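Local coordinates for protein serine proteinase inhibitor A (Sagittaria sagittifolia, PDB 3E8L) that probably inhibits trypsin and chymotrypsin at the same time through two reactive sites, and kallikrein weakly, as a Kunitz-type inhibitor of beta-trefoil fold, at residues G140-A145 with V179-F184; W101-S106 with N127-E132. The protein carries 2 engineered substitutions. One frame throughout, in Å; residues are numbered along the deposited sequence. Where two conformers were deposited one is given.

Contact 1 of 2, residues G140-A145 with V179-F184. Engineered in segment 179-184: Q180 (natural residue Arg).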
# COMPACT_ATOMS: atom_id res chain seq x y z
N GLY A 140 -12.23 10.95 19.49
CA GLY A 140 -11.94 11.70 18.26
C GLY A 140 -10.52 12.23 18.10
O GLY A 140 -10.26 13.04 17.22
N VAL A 141 -9.60 11.77 18.95
CA VAL A 141 -8.20 12.18 18.91
C VAL A 141 -7.37 10.90 18.90
O VAL A 141 -7.54 10.03 19.77
CB VAL A 141 -7.82 13.07 20.14
CG1 VAL A 141 -6.39 13.52 20.04
CG2 VAL A 141 -8.70 14.29 20.24
N TYR A 142 -6.46 10.78 17.93
CA TYR A 142 -5.79 9.51 17.70
C TYR A 142 -4.30 9.60 17.53
O TYR A 142 -3.76 10.64 17.18
CB TYR A 142 -6.41 8.80 16.49
CG TYR A 142 -7.91 8.66 16.58
CD1 TYR A 142 -8.50 7.60 17.28
CD2 TYR A 142 -8.75 9.62 15.99
CE1 TYR A 142 -9.88 7.48 17.38
CE2 TYR A 142 -10.13 9.52 16.09
CZ TYR A 142 -10.70 8.44 16.79
OH TYR A 142 -12.08 8.34 16.88
N LYS A 143 -3.64 8.47 17.77
CA LYS A 143 -2.24 8.29 17.43
C LYS A 143 -2.21 7.44 16.17
O LYS A 143 -2.97 6.48 16.06
CB LYS A 143 -1.50 7.59 18.59
CG LYS A 143 -0.89 8.57 19.60
CD LYS A 143 -0.39 7.90 20.87
CE LYS A 143 -1.36 8.06 22.02
NZ LYS A 143 -0.67 8.32 23.34
N LEU A 144 -1.35 7.80 15.22
CA LEU A 144 -1.16 6.95 14.05
C LEU A 144 -0.05 5.92 14.29
O LEU A 144 0.90 6.18 15.03
CB LEU A 144 -0.84 7.78 12.80
CG LEU A 144 -1.84 8.89 12.45
CD1 LEU A 144 -1.31 9.76 11.29
CD2 LEU A 144 -3.26 8.34 12.18
N ALA A 145 -0.19 4.76 13.66
CA ALA A 145 0.85 3.73 13.67
C ALA A 145 1.06 3.22 12.25
O ALA A 145 0.16 3.25 11.42
CB ALA A 145 0.48 2.60 14.59
N VAL A 179 -3.83 13.27 16.32
CA VAL A 179 -4.57 13.89 15.24
C VAL A 179 -6.08 13.78 15.38
O VAL A 179 -6.59 13.00 16.17
CB VAL A 179 -4.19 13.29 13.88
CG1 VAL A 179 -2.71 13.44 13.63
CG2 VAL A 179 -4.60 11.84 13.80
N GLN A 180 -6.76 14.60 14.60
CA GLN A 180 -8.18 14.45 14.35
C GLN A 180 -8.38 14.32 12.84
O GLN A 180 -7.60 14.84 12.05
CB GLN A 180 -8.98 15.64 14.87
CG GLN A 180 -9.22 15.65 16.37
CD GLN A 180 -10.29 16.64 16.78
OE1 GLN A 180 -11.37 16.25 17.22
NE2 GLN A 180 -9.99 17.92 16.66
N PHE A 181 -9.45 13.63 12.46
CA PHE A 181 -9.88 13.58 11.08
C PHE A 181 -11.02 14.57 10.91
O PHE A 181 -11.91 14.64 11.74
CB PHE A 181 -10.31 12.17 10.70
CG PHE A 181 -9.23 11.15 10.85
CD1 PHE A 181 -9.02 10.52 12.07
CD2 PHE A 181 -8.43 10.81 9.77
CE1 PHE A 181 -8.03 9.58 12.22
CE2 PHE A 181 -7.43 9.86 9.90
CZ PHE A 181 -7.23 9.24 11.13
N GLN A 182 -10.94 15.37 9.85
CA GLN A 182 -11.84 16.50 9.61
C GLN A 182 -12.39 16.31 8.21
O GLN A 182 -11.61 16.08 7.28
CB GLN A 182 -11.03 17.78 9.64
CG GLN A 182 -11.83 19.08 9.72
CD GLN A 182 -11.91 19.59 11.15
OE1 GLN A 182 -10.92 19.51 11.90
NE2 GLN A 182 -13.09 20.08 11.55
N LYS A 183 -13.70 16.41 8.02
CA LYS A 183 -14.22 16.17 6.67
C LYS A 183 -13.80 17.27 5.69
O LYS A 183 -13.51 18.39 6.10
CB LYS A 183 -15.72 15.84 6.59
CG LYS A 183 -16.58 16.10 7.80
CD LYS A 183 -17.97 15.48 7.54
CE LYS A 183 -18.97 15.66 8.67
NZ LYS A 183 -18.58 14.97 9.93
N PHE A 184 -13.75 16.93 4.41
CA PHE A 184 -13.29 17.87 3.40
C PHE A 184 -14.37 18.18 2.38
O PHE A 184 -15.17 17.33 2.03
CB PHE A 184 -12.06 17.31 2.69
CG PHE A 184 -11.52 18.20 1.62
CD1 PHE A 184 -10.57 19.16 1.91
CD2 PHE A 184 -11.95 18.08 0.31
CE1 PHE A 184 -10.08 19.98 0.93
CE2 PHE A 184 -11.46 18.89 -0.67
CZ PHE A 184 -10.52 19.84 -0.36
O HOH W 1 -11.33 12.57 14.62

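Contact 2 of 2, residues W101-S106 with N127-E132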
# COMPACT_ATOMS: atom_id res chain seq x y z
N TRP A 101 0.63 6.87 1.22
CA TRP A 101 1.64 7.09 2.23
C TRP A 101 2.50 5.87 2.38
O TRP A 101 2.03 4.76 2.16
CB TRP A 101 0.99 7.33 3.59
CG TRP A 101 0.31 8.62 3.77
CD1 TRP A 101 -0.17 9.45 2.79
CD2 TRP A 101 -0.02 9.25 5.02
NE1 TRP A 101 -0.75 10.57 3.35
CE2 TRP A 101 -0.68 10.46 4.72
CE3 TRP A 101 0.20 8.92 6.35
CZ2 TRP A 101 -1.12 11.32 5.71
CZ3 TRP A 101 -0.25 9.77 7.33
CH2 TRP A 101 -0.89 10.96 7.01
N SER A 102 3.76 6.06 2.78
CA SER A 102 4.52 4.91 3.31
C SER A 102 5.68 5.21 4.24
O SER A 102 6.12 6.36 4.35
CB SER A 102 4.94 3.94 2.19
OG SER A 102 5.77 4.56 1.28
N ILE A 103 6.14 4.18 4.93
CA ILE A 103 7.30 4.26 5.79
C ILE A 103 8.53 4.38 4.92
O ILE A 103 8.83 3.53 4.10
CB ILE A 103 7.44 3.02 6.66
CG1 ILE A 103 6.12 2.68 7.32
CG2 ILE A 103 8.51 3.26 7.73
CD1 ILE A 103 6.06 1.30 7.84
N GLY A 104 9.25 5.46 5.10
CA GLY A 104 10.42 5.69 4.29
C GLY A 104 11.68 5.16 4.93
O GLY A 104 11.76 5.00 6.16
N LYS A 105 12.65 4.88 4.07
CA LYS A 105 14.03 4.58 4.43
C LYS A 105 14.51 5.65 5.41
O LYS A 105 14.21 6.83 5.23
CB LYS A 105 14.86 4.61 3.14
CG LYS A 105 16.35 4.48 3.28
CD LYS A 105 16.97 4.25 1.89
CE LYS A 105 18.37 3.67 1.99
NZ LYS A 105 18.76 3.03 0.71
N SER A 106 15.22 5.26 6.46
CA SER A 106 15.77 6.29 7.34
C SER A 106 16.83 7.16 6.65
O SER A 106 17.56 6.70 5.78
CB SER A 106 16.28 5.70 8.66
OG SER A 106 17.44 4.95 8.44
N ASN A 127 4.03 0.81 -4.09
CA ASN A 127 4.50 1.01 -2.71
C ASN A 127 3.47 1.73 -1.85
O ASN A 127 2.90 2.74 -2.26
CB ASN A 127 5.81 1.81 -2.66
CG ASN A 127 6.98 1.07 -3.27
OD1 ASN A 127 6.98 -0.16 -3.33
ND2 ASN A 127 7.97 1.80 -3.72
N PHE A 128 3.22 1.18 -0.67
CA PHE A 128 2.46 1.91 0.32
C PHE A 128 2.58 1.16 1.61
O PHE A 128 2.86 -0.03 1.63
CB PHE A 128 1.00 2.08 -0.09
CG PHE A 128 0.26 0.81 -0.26
CD1 PHE A 128 0.35 0.09 -1.45
CD2 PHE A 128 -0.55 0.31 0.75
CE1 PHE A 128 -0.34 -1.12 -1.61
CE2 PHE A 128 -1.24 -0.89 0.57
CZ PHE A 128 -1.13 -1.60 -0.60
N SER A 129 2.38 1.88 2.71
CA SER A 129 2.32 1.24 3.99
C SER A 129 0.89 1.26 4.50
O SER A 129 -0.02 1.80 3.85
CB SER A 129 3.31 1.90 4.93
OG SER A 129 4.61 1.82 4.35
N TRP A 130 0.69 0.63 5.64
CA TRP A 130 -0.63 0.42 6.18
C TRP A 130 -0.68 1.18 7.49
O TRP A 130 0.11 0.92 8.40
CB TRP A 130 -0.84 -1.07 6.42
CG TRP A 130 -0.97 -1.91 5.16
CD1 TRP A 130 -0.01 -2.72 4.59
CD2 TRP A 130 -2.14 -2.03 4.33
NE1 TRP A 130 -0.53 -3.34 3.46
CE2 TRP A 130 -1.82 -2.93 3.28
CE3 TRP A 130 -3.43 -1.46 4.38
CZ2 TRP A 130 -2.74 -3.27 2.28
CZ3 TRP A 130 -4.34 -1.81 3.39
CH2 TRP A 130 -4.00 -2.70 2.36
N PHE A 131 -1.60 2.13 7.59
CA PHE A 131 -1.68 2.96 8.78
C PHE A 131 -2.90 2.67 9.63
O PHE A 131 -3.97 2.32 9.13
CB PHE A 131 -1.54 4.43 8.41
CG PHE A 131 -0.24 4.73 7.73
CD1 PHE A 131 0.81 5.30 8.43
CD2 PHE A 131 -0.06 4.41 6.38
CE1 PHE A 131 2.04 5.57 7.80
CE2 PHE A 131 1.15 4.67 5.76
CZ PHE A 131 2.20 5.25 6.47
N GLU A 132 -2.70 2.82 10.93
CA GLU A 132 -3.60 2.36 11.95
C GLU A 132 -3.94 3.58 12.78
O GLU A 132 -3.03 4.33 13.15
CB GLU A 132 -2.83 1.33 12.79
CG GLU A 132 -3.61 0.61 13.88
CD GLU A 132 -2.78 -0.46 14.57
OE1 GLU A 132 -2.02 -1.17 13.88
OE2 GLU A 132 -2.90 -0.63 15.79

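Contact 1 of 2, residues G140-A145 with V179-F184
A single antiparallel bridge between Y142 and V179 joins strand 142-147 to the C-terminal strand 179-183 in the buried interior of this beta-trefoil. The two form a hydrogen-bonded pair: Y142 N gives its hydrogen to V179 O at 2.8 Å, and V179 N returns one to Y142 O. No second bridge follows, because segments 142-145 and 179-183 run at 95° to each other and soon part. The Y142 ring sends CD2 to the edge of the F181 ring, 3.8 Å from its CE1. L144, flexible and branched at its end, extends CD2 to V179 CG2 (4.1 Å) and comes obliquely to F181 CZ (4.2 Å). V179 chi1 of -58° sets CG1 anti to the carbonyl carbon and leaves CG2 between the backbone N and that carbon, where it meets L144 CD2. Outside the pair, F181 also meets the ring of F69 and packs on I32, while Y142 OH is hydrogen-bonded to V12 N, which gives the phenol a polar partner. G140, whose phi of 74° suits a residue without a side chain, accepts at its O a hydrogen bond of 2.9 Å from a water that in turn accepts from F181 N at 3.1 Å.

Contact 2 of 2, residues W101-S106 with N127-E132
W101 meets the chain of 127-132 twice, by backbone and by indole. Its carbonyl O takes a nearly straight hydrogen bond from S129 N (3.0 Å), in the carbonyl plane and on a lone pair. Its six-membered ring turns an edge to the F131 face, a T-shaped stack with centroids 5.4 Å apart and planes at 82°; CE3 stands over the middle of the phenyl. The long indole can stand on edge over F131 while W101 CB packs against F131 CE2. At S102 the small side chain lets the backbones come close, with its CA 4.3 Å from S129 CA. The S102 CA lies in the plane of the F131 ring, at its edge. I103 N then donates to S129 OG (2.9 Å): the short S129 side chain, pointing toward 101-103, puts its hydroxyl against I103 N, and chi1 of -57° keeps that oxygen next to its own backbone N. The I103 side chain lies alongside the same hydroxyl through CG1, giving the serine an apolar flank. Segments 101-103 and 130-132 cross at 92° and their strands belong to different sheets: W101 and F131 both pack on I117 of strand 113-119 and meet the F87 ring of strand 84-89, while I103 and F131 reach A146 of strand 142-147.

Overall arrangement
From the N terminus, the chain first passes strands 30-34 to 92-94 and then enters contact 2, which closes a loop of 20 residues that includes strand 113-119. Strand 130-135 leads on to its antiparallel neighbour 142-147, where contact 1 begins; this second loop of 33 residues ends at strand 179-183. The two loops follow in series, neither enclosing nor crossing the other. Their centres lie about 17 Å apart, yet they meet: A145 N probably hydrogen-bonds to E132 O, and L144 packs on W101. The four-stranded sheet, in which 130-135 and 142-147 are neighbours, thus lies between the two: contact 1 joins it to 179-183, paired with 30-34, and contact 2 to 101-103 of the five-stranded sheet.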